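HTH marR-type domain-containing protein (Streptococcus agalactiae serotype III, PDB 7DVR) senses heme by binding it and probably regulates transcription as a MarR-type helix-turn-helix DNA-binding protein. Local coordinates at residues Asp20-Glu25 and Glu107-Lys112; Ala32-His37 and Ser67-Arg72; Met40-Tyr43 and Asp49-Ile52; Lys71-Glu74 and Phe78-Ile81; Ile81-Ser84 and Val90-Leu93. One frame throughout, in Å; residues are numbered along the deposited sequence.

Contact 1 (Asp20-Glu25 and Glu107-Lys112); sequences DRYAKE and EIFLEK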
# COMPACT_ATOMS: atom_id res chain seq x y z
N ASP A 20 -8.40 12.47 3.01
CA ASP A 20 -8.00 13.87 3.14
C ASP A 20 -9.11 14.80 2.66
O ASP A 20 -9.43 15.70 3.38
CB ASP A 20 -6.71 14.15 2.38
CG ASP A 20 -5.46 13.73 3.17
OD1 ASP A 20 -5.57 13.50 4.39
OD2 ASP A 20 -4.37 13.67 2.55
N ARG A 21 -9.66 14.54 1.50
CA ARG A 21 -10.79 15.35 0.97
C ARG A 21 -12.02 15.28 1.87
O ARG A 21 -12.51 16.35 2.20
CB ARG A 21 -11.09 14.96 -0.47
CG ARG A 21 -9.93 15.29 -1.39
CD ARG A 21 -10.24 15.11 -2.87
NE ARG A 21 -11.06 16.22 -3.32
CZ ARG A 21 -10.63 17.26 -4.05
NH1 ARG A 21 -11.48 18.22 -4.38
NH2 ARG A 21 -9.37 17.33 -4.45
N TYR A 22 -12.46 14.08 2.27
CA TYR A 22 -13.60 13.83 3.19
C TYR A 22 -13.34 14.56 4.52
O TYR A 22 -14.22 15.24 5.01
CB TYR A 22 -13.75 12.31 3.41
CG TYR A 22 -15.13 11.71 3.52
CD1 TYR A 22 -16.13 12.28 4.28
CD2 TYR A 22 -15.43 10.52 2.87
CE1 TYR A 22 -17.40 11.71 4.36
CE2 TYR A 22 -16.70 9.96 2.91
CZ TYR A 22 -17.69 10.57 3.64
OH TYR A 22 -18.93 10.00 3.70
N ALA A 23 -12.15 14.40 5.13
CA ALA A 23 -11.84 15.05 6.42
C ALA A 23 -12.00 16.59 6.33
O ALA A 23 -12.59 17.20 7.32
CB ALA A 23 -10.42 14.67 6.91
N LYS A 24 -11.55 17.21 5.24
CA LYS A 24 -11.60 18.69 5.05
C LYS A 24 -13.06 19.11 5.00
O LYS A 24 -13.42 20.18 5.55
CB LYS A 24 -11.05 19.23 3.72
CG LYS A 24 -9.57 19.03 3.41
CD LYS A 24 -8.65 19.22 4.57
CE LYS A 24 -7.30 18.56 4.34
NZ LYS A 24 -7.31 17.11 4.69
N GLU A 25 -13.88 18.28 4.37
CA GLU A 25 -15.33 18.60 4.22
C GLU A 25 -16.08 18.59 5.54
O GLU A 25 -17.06 19.38 5.72
CB GLU A 25 -15.98 17.62 3.26
CG GLU A 25 -15.97 18.22 1.89
CD GLU A 25 -16.98 17.57 0.99
OE1 GLU A 25 -18.06 17.10 1.51
OE2 GLU A 25 -16.64 17.48 -0.20
N GLU A 107 -16.63 12.14 15.39
CA GLU A 107 -17.47 10.93 15.60
C GLU A 107 -18.44 10.75 14.42
O GLU A 107 -18.61 9.60 13.96
CB GLU A 107 -18.25 11.04 16.91
CG GLU A 107 -17.96 9.96 17.92
CD GLU A 107 -18.76 10.10 19.21
OE1 GLU A 107 -19.18 11.24 19.54
OE2 GLU A 107 -18.98 9.08 19.87
N ILE A 108 -19.11 11.84 14.03
CA ILE A 108 -20.04 11.91 12.86
C ILE A 108 -19.28 11.48 11.62
O ILE A 108 -19.68 10.56 10.96
CB ILE A 108 -20.64 13.33 12.66
CG1 ILE A 108 -21.56 13.74 13.81
CG2 ILE A 108 -21.34 13.45 11.31
CD1 ILE A 108 -21.99 15.21 13.79
N PHE A 109 -18.17 12.15 11.34
CA PHE A 109 -17.30 11.86 10.18
C PHE A 109 -16.98 10.38 10.09
O PHE A 109 -17.12 9.80 9.03
CB PHE A 109 -16.01 12.67 10.25
CG PHE A 109 -14.92 12.25 9.28
CD1 PHE A 109 -14.99 12.52 7.92
CD2 PHE A 109 -13.78 11.58 9.74
CE1 PHE A 109 -13.97 12.12 7.07
CE2 PHE A 109 -12.74 11.21 8.88
CZ PHE A 109 -12.85 11.47 7.55
N LEU A 110 -16.54 9.76 11.18
CA LEU A 110 -16.11 8.35 11.11
C LEU A 110 -17.33 7.50 10.79
O LEU A 110 -17.17 6.50 10.04
CB LEU A 110 -15.45 7.92 12.43
CG LEU A 110 -14.02 8.44 12.62
CD1 LEU A 110 -13.46 7.96 13.95
CD2 LEU A 110 -13.08 7.99 11.52
N GLU A 111 -18.49 7.87 11.33
CA GLU A 111 -19.74 7.08 11.05
C GLU A 111 -20.09 7.18 9.56
O GLU A 111 -20.23 6.11 8.90
CB GLU A 111 -20.92 7.52 11.92
CG GLU A 111 -20.86 6.96 13.34
CD GLU A 111 -21.13 7.92 14.50
OE1 GLU A 111 -21.43 9.12 14.25
OE2 GLU A 111 -21.00 7.48 15.67
N LYS A 112 -20.16 8.40 9.02
CA LYS A 112 -20.46 8.65 7.58
C LYS A 112 -19.42 8.01 6.68
O LYS A 112 -19.77 7.43 5.61
CB LYS A 112 -20.56 10.14 7.31
CG LYS A 112 -21.84 10.74 7.86
CD LYS A 112 -21.91 12.25 7.73
CE LYS A 112 -23.19 12.87 8.27
NZ LYS A 112 -24.31 12.76 7.30

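Contact 2 (Ala32-His37 and Ser67-Arg72); sequences AGPQGH and SNLVKR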
# COMPACT_ATOMS: atom_id res chain seq x y z
N ALA A 32 -7.38 12.68 11.71
CA ALA A 32 -7.38 11.31 11.15
C ALA A 32 -6.45 10.40 11.95
O ALA A 32 -6.82 9.26 12.05
CB ALA A 32 -6.97 11.30 9.71
N GLY A 33 -5.32 10.87 12.49
CA GLY A 33 -4.39 9.95 13.16
C GLY A 33 -4.39 9.99 14.70
O GLY A 33 -5.36 9.66 15.38
N PRO A 34 -3.20 10.23 15.26
CA PRO A 34 -2.98 10.37 16.70
C PRO A 34 -3.70 11.52 17.42
O PRO A 34 -3.99 11.39 18.60
CB PRO A 34 -1.45 10.58 16.81
CG PRO A 34 -0.97 10.81 15.38
CD PRO A 34 -1.96 10.10 14.50
N GLN A 35 -3.94 12.63 16.76
CA GLN A 35 -4.65 13.76 17.40
C GLN A 35 -6.07 13.30 17.71
O GLN A 35 -6.48 13.44 18.86
CB GLN A 35 -4.53 14.99 16.53
CG GLN A 35 -3.11 15.50 16.53
CD GLN A 35 -2.92 16.74 15.72
OE1 GLN A 35 -2.06 16.81 14.82
NE2 GLN A 35 -3.68 17.75 16.04
N GLY A 36 -6.77 12.74 16.73
CA GLY A 36 -8.12 12.19 16.91
C GLY A 36 -8.20 11.27 18.09
O GLY A 36 -9.16 11.33 18.86
N HIS A 37 -7.25 10.38 18.18
CA HIS A 37 -7.31 9.30 19.18
C HIS A 37 -7.34 9.94 20.56
O HIS A 37 -8.15 9.54 21.39
CB HIS A 37 -6.15 8.33 18.99
CG HIS A 37 -6.33 7.09 19.82
ND1 HIS A 37 -7.15 6.07 19.42
CD2 HIS A 37 -5.85 6.71 21.01
CE1 HIS A 37 -7.17 5.11 20.32
NE2 HIS A 37 -6.38 5.48 21.31
N SER A 67 5.53 14.53 22.93
CA SER A 67 5.73 15.95 23.19
C SER A 67 5.48 16.75 21.90
O SER A 67 4.94 17.91 21.95
CB SER A 67 7.09 16.15 23.72
OG SER A 67 7.35 17.55 23.74
N ASN A 68 5.89 16.19 20.77
CA ASN A 68 5.71 16.94 19.50
C ASN A 68 4.23 16.92 19.18
O ASN A 68 3.70 17.96 18.78
CB ASN A 68 6.51 16.35 18.36
CG ASN A 68 7.98 16.71 18.48
OD1 ASN A 68 8.84 15.83 18.47
ND2 ASN A 68 8.27 18.00 18.60
N LEU A 69 3.63 15.74 19.31
CA LEU A 69 2.18 15.57 19.09
C LEU A 69 1.38 16.56 19.92
O LEU A 69 0.51 17.20 19.33
CB LEU A 69 1.76 14.16 19.42
CG LEU A 69 0.26 13.91 19.30
CD1 LEU A 69 -0.15 14.05 17.85
CD2 LEU A 69 -0.09 12.53 19.85
N VAL A 70 1.59 16.66 21.24
CA VAL A 70 0.66 17.49 22.08
C VAL A 70 0.90 18.98 21.80
O VAL A 70 -0.07 19.78 21.87
CB VAL A 70 0.78 17.17 23.58
CG1 VAL A 70 0.41 15.73 23.78
CG2 VAL A 70 2.15 17.48 24.10
N LYS A 71 2.11 19.34 21.41
CA LYS A 71 2.44 20.76 21.13
C LYS A 71 1.68 21.23 19.87
O LYS A 71 1.23 22.42 19.83
CB LYS A 71 3.94 20.96 20.94
CG LYS A 71 4.31 22.42 20.78
CD LYS A 71 5.78 22.76 21.01
CE LYS A 71 6.07 24.20 20.63
NZ LYS A 71 7.52 24.52 20.70
N ARG A 72 1.57 20.33 18.90
CA ARG A 72 0.80 20.55 17.64
C ARG A 72 -0.71 20.50 17.90
O ARG A 72 -1.45 21.19 17.23
CB ARG A 72 1.15 19.49 16.61
CG ARG A 72 2.31 19.89 15.72
CD ARG A 72 3.06 18.65 15.30
NE ARG A 72 2.17 17.64 14.75
CZ ARG A 72 2.34 16.32 14.84
NH1 ARG A 72 3.35 15.80 15.51
NH2 ARG A 72 1.47 15.51 14.26

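Contact 3 (Met40-Tyr43 and Asp49-Ile52); sequences MHLY and DMSI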
# COMPACT_ATOMS: atom_id res chain seq x y z
N MET A 40 -10.61 12.11 21.30
CA MET A 40 -11.77 11.26 21.61
C MET A 40 -11.56 10.60 23.00
O MET A 40 -12.56 10.34 23.71
CB MET A 40 -11.91 10.18 20.56
CG MET A 40 -12.16 10.70 19.19
SD MET A 40 -13.51 11.91 19.21
CE MET A 40 -14.91 10.87 19.62
N HIS A 41 -10.31 10.33 23.38
CA HIS A 41 -10.01 9.79 24.73
C HIS A 41 -10.38 10.82 25.79
O HIS A 41 -11.22 10.49 26.70
CB HIS A 41 -8.58 9.31 24.87
CG HIS A 41 -8.42 8.41 26.06
ND1 HIS A 41 -8.56 7.03 25.95
CD2 HIS A 41 -8.15 8.66 27.36
CE1 HIS A 41 -8.39 6.46 27.14
NE2 HIS A 41 -8.12 7.43 28.04
N LEU A 42 -9.84 12.03 25.68
CA LEU A 42 -10.23 13.16 26.56
C LEU A 42 -11.75 13.29 26.61
O LEU A 42 -12.32 13.40 27.70
CB LEU A 42 -9.54 14.46 26.11
CG LEU A 42 -8.03 14.50 26.29
CD1 LEU A 42 -7.33 15.66 25.62
CD2 LEU A 42 -7.69 14.47 27.80
N TYR A 43 -12.40 13.30 25.45
CA TYR A 43 -13.84 13.67 25.39
C TYR A 43 -14.65 12.59 26.10
O TYR A 43 -15.65 12.92 26.79
CB TYR A 43 -14.32 13.77 23.95
CG TYR A 43 -15.71 14.38 23.83
CD1 TYR A 43 -15.95 15.70 24.16
CD2 TYR A 43 -16.78 13.61 23.41
CE1 TYR A 43 -17.23 16.27 24.06
CE2 TYR A 43 -18.06 14.16 23.28
CZ TYR A 43 -18.29 15.49 23.61
OH TYR A 43 -19.56 15.97 23.51
N ASP A 49 -8.02 12.28 33.96
CA ASP A 49 -7.08 13.25 33.37
C ASP A 49 -6.07 12.48 32.55
O ASP A 49 -5.86 11.31 32.75
CB ASP A 49 -6.45 14.10 34.46
CG ASP A 49 -7.41 15.11 35.04
OD1 ASP A 49 -7.75 16.12 34.34
OD2 ASP A 49 -7.88 14.85 36.17
N MET A 50 -5.37 13.22 31.73
CA MET A 50 -4.36 12.68 30.81
C MET A 50 -3.14 13.58 30.88
O MET A 50 -3.23 14.70 30.51
CB MET A 50 -4.91 12.59 29.39
CG MET A 50 -3.86 12.20 28.33
SD MET A 50 -4.58 12.39 26.49
CE MET A 50 -5.82 11.07 26.64
N SER A 51 -2.04 13.02 31.34
CA SER A 51 -0.75 13.74 31.33
C SER A 51 -0.08 13.41 29.97
O SER A 51 -0.48 12.45 29.25
CB SER A 51 0.07 13.45 32.53
OG SER A 51 0.30 12.05 32.60
N ILE A 52 1.05 14.05 29.72
CA ILE A 52 1.84 13.68 28.53
C ILE A 52 2.32 12.24 28.69
O ILE A 52 2.24 11.48 27.74
CB ILE A 52 2.94 14.71 28.28
CG1 ILE A 52 2.27 16.06 27.99
CG2 ILE A 52 3.80 14.25 27.13
CD1 ILE A 52 3.18 17.24 28.04

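Contact 4 (Lys71-Glu74 and Phe78-Ile81); sequences KRME and FIAI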
# COMPACT_ATOMS: atom_id res chain seq x y z
N LYS A 71 2.11 19.34 21.41
CA LYS A 71 2.44 20.76 21.13
C LYS A 71 1.68 21.23 19.87
O LYS A 71 1.23 22.42 19.83
CB LYS A 71 3.94 20.96 20.94
CG LYS A 71 4.31 22.42 20.78
CD LYS A 71 5.78 22.76 21.01
CE LYS A 71 6.07 24.20 20.63
NZ LYS A 71 7.52 24.52 20.70
N ARG A 72 1.57 20.33 18.90
CA ARG A 72 0.80 20.55 17.64
C ARG A 72 -0.71 20.50 17.90
O ARG A 72 -1.45 21.19 17.23
CB ARG A 72 1.15 19.49 16.61
CG ARG A 72 2.31 19.89 15.72
CD ARG A 72 3.06 18.65 15.30
NE ARG A 72 2.17 17.64 14.75
CZ ARG A 72 2.34 16.32 14.84
NH1 ARG A 72 3.35 15.80 15.51
NH2 ARG A 72 1.47 15.51 14.26
N MET A 73 -1.17 19.70 18.86
CA MET A 73 -2.60 19.70 19.23
C MET A 73 -2.94 21.05 19.84
O MET A 73 -3.96 21.60 19.49
CB MET A 73 -2.92 18.56 20.18
CG MET A 73 -2.82 17.21 19.50
SD MET A 73 -2.99 15.83 20.64
CE MET A 73 -4.77 15.92 20.85
N GLU A 74 -2.06 21.58 20.68
CA GLU A 74 -2.19 22.92 21.32
C GLU A 74 -2.19 23.98 20.21
O GLU A 74 -3.10 24.81 20.23
CB GLU A 74 -1.08 23.18 22.34
CG GLU A 74 -1.21 24.50 23.08
CD GLU A 74 -0.37 24.60 24.35
OE1 GLU A 74 0.85 24.32 24.26
OE2 GLU A 74 -0.93 24.92 25.48
N PHE A 78 -6.89 22.49 19.98
CA PHE A 78 -7.76 21.36 20.46
C PHE A 78 -7.64 21.19 21.97
O PHE A 78 -8.59 20.75 22.59
CB PHE A 78 -7.41 20.03 19.81
CG PHE A 78 -7.43 20.08 18.30
CD1 PHE A 78 -8.14 21.07 17.66
CD2 PHE A 78 -6.70 19.19 17.55
CE1 PHE A 78 -8.16 21.16 16.28
CE2 PHE A 78 -6.74 19.25 16.15
CZ PHE A 78 -7.46 20.24 15.53
N ILE A 79 -6.46 21.49 22.51
CA ILE A 79 -6.19 21.26 23.95
C ILE A 79 -5.47 22.44 24.56
O ILE A 79 -4.87 23.18 23.81
CB ILE A 79 -5.34 19.99 24.13
CG1 ILE A 79 -3.96 20.16 23.50
CG2 ILE A 79 -6.10 18.72 23.71
CD1 ILE A 79 -3.00 18.96 23.78
N ALA A 80 -5.48 22.55 25.90
CA ALA A 80 -4.58 23.41 26.69
C ALA A 80 -3.68 22.50 27.55
O ALA A 80 -4.09 21.38 27.97
CB ALA A 80 -5.37 24.33 27.57
N ILE A 81 -2.43 22.88 27.67
CA ILE A 81 -1.38 22.08 28.37
C ILE A 81 -1.14 22.82 29.67
O ILE A 81 -0.59 23.93 29.59
CB ILE A 81 -0.03 22.01 27.62
CG1 ILE A 81 -0.07 21.28 26.27
CG2 ILE A 81 1.04 21.41 28.54
CD1 ILE A 81 1.21 21.42 25.46

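Contact 5 (Ile81-Ser84 and Val90-Leu93); sequences IVPS and VKYL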
# COMPACT_ATOMS: atom_id res chain seq x y z
N ILE A 81 -2.43 22.88 27.67
CA ILE A 81 -1.38 22.08 28.37
C ILE A 81 -1.14 22.82 29.67
O ILE A 81 -0.59 23.93 29.59
CB ILE A 81 -0.03 22.01 27.62
CG1 ILE A 81 -0.07 21.28 26.27
CG2 ILE A 81 1.04 21.41 28.54
CD1 ILE A 81 1.21 21.42 25.46
N VAL A 82 -1.45 22.26 30.83
CA VAL A 82 -1.30 23.06 32.07
C VAL A 82 -0.55 22.20 33.08
O VAL A 82 -0.96 21.08 33.39
CB VAL A 82 -2.68 23.47 32.63
CG1 VAL A 82 -2.53 24.12 33.99
CG2 VAL A 82 -3.49 24.31 31.65
N PRO A 83 0.60 22.63 33.57
CA PRO A 83 1.31 21.80 34.58
C PRO A 83 0.47 21.48 35.83
O PRO A 83 -0.36 22.31 36.23
CB PRO A 83 2.50 22.68 34.92
CG PRO A 83 2.68 23.63 33.77
CD PRO A 83 1.28 23.92 33.32
N SER A 84 0.73 20.33 36.47
CA SER A 84 0.06 19.92 37.73
C SER A 84 0.32 21.01 38.76
O SER A 84 1.47 21.48 38.84
CB SER A 84 0.52 18.57 38.19
OG SER A 84 -0.03 18.24 39.45
N VAL A 90 4.70 17.35 35.97
CA VAL A 90 3.61 16.60 35.32
C VAL A 90 2.84 17.64 34.49
O VAL A 90 2.52 18.71 35.05
CB VAL A 90 2.72 15.88 36.34
CG1 VAL A 90 1.55 15.17 35.72
CG2 VAL A 90 3.52 14.87 37.17
N LYS A 91 2.63 17.35 33.22
CA LYS A 91 1.88 18.25 32.32
C LYS A 91 0.54 17.60 32.08
O LYS A 91 0.54 16.53 31.46
CB LYS A 91 2.54 18.39 30.95
CG LYS A 91 3.89 19.07 30.90
CD LYS A 91 4.04 20.29 31.79
CE LYS A 91 5.50 20.52 32.12
NZ LYS A 91 5.69 21.59 33.12
N TYR A 92 -0.56 18.30 32.38
CA TYR A 92 -1.86 17.71 32.07
C TYR A 92 -2.48 18.44 30.84
O TYR A 92 -2.14 19.61 30.57
CB TYR A 92 -2.80 17.88 33.24
CG TYR A 92 -2.65 16.86 34.37
CD1 TYR A 92 -2.87 15.49 34.17
CD2 TYR A 92 -2.27 17.32 35.60
CE1 TYR A 92 -2.67 14.56 35.19
CE2 TYR A 92 -2.01 16.39 36.61
CZ TYR A 92 -2.28 15.04 36.42
OH TYR A 92 -2.13 14.26 37.56
N LEU A 93 -3.26 17.69 30.07
CA LEU A 93 -3.95 18.06 28.83
C LEU A 93 -5.45 18.22 29.06
O LEU A 93 -6.09 17.24 29.57
CB LEU A 93 -3.69 17.01 27.73
CG LEU A 93 -2.26 16.47 27.64
CD1 LEU A 93 -1.99 15.65 26.44
CD2 LEU A 93 -1.32 17.63 27.56
O HOH W 1 -0.40 14.93 39.48

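Contact 1 (Asp20-Glu25 and Glu107-Lys112)
F109 on helix 97-117 turns its ring edge toward the face of Y22 on helix 4-25, forming an offset edge-to-face pair between two long helices of this MarR-type fold. The ring centroids are 5.5 Å apart and the planes stand at 77°. The short helix segments run roughly antiparallel (139°), with axes 10.6 Å apart at their closest, and the aromatic pair spans this wide gap.

The tight part is small and centred on F109 CE1, which lies 3.5 Å from Y22 CD1 and equally 3.5 Å from A23 N. Y22 CB meets the same ring at its edge, in plane, and A23 CB adds a looser contact. With chi1 at 167°, CG of F109 is anti to the backbone N, which swings the ring toward helix 4-25. Y26 and V28 also touch this buried ring, whose side chain is about 6 Å from a bound heme; the next residue, L110, touches heme directly.

Toward solvent the packing thins. Of the K112 side chain only CB comes near, 4.0 Å from Y22 OH, and the exposed chain then leads away. The Y22 hydroxyl is satisfied by a hydrogen bond with T116 OG1. On the far, exposed face of helix 4-25, K24 NZ folds back to D20 O at 2.9 Å, reaching this carbonyl from the opposite side of its plane to K24 N.

Contact 2 (Ala32-His37 and Ser67-Arg72)
L69 carries the apolar part of this contact mainly through CD1, which sits 3.6 Å from Q35 CG and 3.8 Å from P34 CB. The second methyl, CD2, joins at 3.9 Å from P34 CB, so the proline faces the fork of the leucine, whereas the aliphatic part of Q35 slides past it in the opposite direction. Chi1 of L69 is 176°, with CG anti to the backbone N, and this extends the fork from helix 63-75 toward the start of helix 34-44.

Farther along, Q35 OE1 and R72 NH2 are 3.8 Å apart, too long to count as a hydrogen bond. The amide and guanidinium planes are 80° apart and the two side chains cross at about a right angle. R72, exposed, lies at the border of the apolar patch.

In the second shell, Q35 NE2 is hydrogen-bonded to N76 OD1, which positions the buried amide, and Q35 CG packs 3.4 Å from M73 CG. G33 occupies the N-cap position just ahead of P34. Separately, H37 ND1 bonds to E2 OE1 of the second subunit, placing the helix start against the dimer partner.

Helix 34-44 thus packs on helix 63-75, the probable recognition helix of the MarR-type winged helix-turn-helix. L59 of its partner helix 52-59 also packs on L69, while V70 meets I52 and, through CG1, L93 CD1 of strand 91-95, 3.6 Å away.

Contact 3 (Met40-Tyr43 and Asp49-Ile52)
M50 reaches from the short strand 50-51 to the flank of helix 34-44, where L42 and H41 receive it; the strand is an edge of the small antiparallel sheet of the winged helix-turn-helix fold. M50 has the largest buried surface of the three, L42 the next and H41 a smaller share.

The methionine and L42 meet at about a right angle. L42 CD2 lies 3.7 Å from M50 CB, and the sulfur is near the same branch, with M50 SD 4.0 Å from L42 CD2. Chi1 of L42 is -68°, which leaves CG beside the backbone N and brings the isobutyl group round to the strand. The CB of M50 points at the helix from the start; chi1 and chi2 are both near 180°, while chi3, -66°, bends the terminal methyl aside to H41.

In this conformer M50 CE comes to 3.4 Å from H41 CD2 and also lies close to H41 CB. A second conformer of M50 is modelled, so the sulfur and methyl contacts, and the bend that sets them, are less certain than the packing of M50 CB on L42. The H41 ring also meets that of H45.

Backbone bonding holds the strand in place: M50 O lies 3.0 Å from L93 N, a probable hydrogen bond to strand 91-95. S51 then acts as N-cap of helix 52-59, its side chain capping a backbone N there while its own N bonds to D54 OD2. Beyond M50, L42 CD1 continues to I79 CG2 of strand 79-83, 3.8 Å away.

Contact 4 (Lys71-Glu74 and Phe78-Ile81)
M73 O accepts the F78 amide, with F78 N 3.1 Å from it and an N-H...O angle of 158°. This bond ties the last turn of helix 63-75 to the residue just before strand 79-83.

A second, weaker tie comes from a side chain. E74 OE2 receives I81 N at 3.3 Å, a weak bond. Chi1 of E74, -177°, sends the extended chain along the strand, and its other oxygen, E74 OE1, rests 3.2 Å from I81 CD1. The glutamate and isoleucine side chains cross at about a right angle, so the carboxylate spans both the amide and the apolar branch of I81.

Between these polar ties lies an apolar seam, where I79 CD1 packs 3.6 Å from M73 CB; I79 CG1 also rests against the helix backbone, 3.7 Å from E74 N. Chi1 of I79, 65°, places CG1 between its backbone N and carbonyl carbon, which directs that branch to the helix. A80 pairs through the backbone with Y94 of strand 91-95, and F78 with T96 just after it.

Such a close turn from helix into hairpin is characteristic of the winged helix, where the probable DNA-recognition helix leads through a short turn into the wing.

Contact 5 (Ile81-Ser84 and Val90-Leu93)
Y92 lays its ring beside S84, with CE2 3.7 Å from S84 CB in an oblique approach. V90 CG1, two residues earlier in the same segment, sits over one face of that ring, offset toward its rim, and V90 CB touches S84 CB. A water joins the polar ends: it is 2.7 Å from Y92 OH but makes only a weak bond to S84 OG, whose stronger partner is T86 OG1. A bound cobalt ion lies about 4 Å from the Y92 side chain.

The backbone gives the register. V82 and Y92 form a hydrogen-bonded antiparallel pair: V82 N reaches Y92 O at 2.8 Å, and Y92 N returns to V82 O at 3.0 Å. S84 N then closes on V90 O at 2.8 Å (169°). These strands are the beta hairpin of the wing in the winged helix-turn-helix fold, an element that in MarR relatives commonly approaches DNA.

Between the bonded positions come the non-hydrogen-bonded pairs P83 with K91 and I81 with L93, on the other sheet face from V82 and Y92. P83, lacking an N-H, suits such a site. Chi2 of K91, -41°, bends its chain across the proline, bringing NZ to 3.7 Å from P83 CG. On the same face I81 CG1 and L93 CD2 lie side by side, 4.1 Å apart.

In the fold
From the N terminus, helix 4-25 opens the widest loop, which contact 1 closes on helix 97-117; all the other contacts nest inside it. Contact 2 joins the start of helix 34-44 to helix 63-75 and encloses contact 3, a short closure from the same helix 34-44 to strand 50-51. Contact 4 begins on K71 and R72, where contact 2 ends, and returns the chain into strand 79-83; contact 5 takes over at I81 and pairs that strand with 91-95. Contacts 3 and 5 meet in the sheet through the probable bonds between M50 and L93 and between I52 and K91. Contacts 2 to 5 thus tie helices to wing, while contact 1 joins helix 4-25 to helix 97-117, which carries the heme ligand H114.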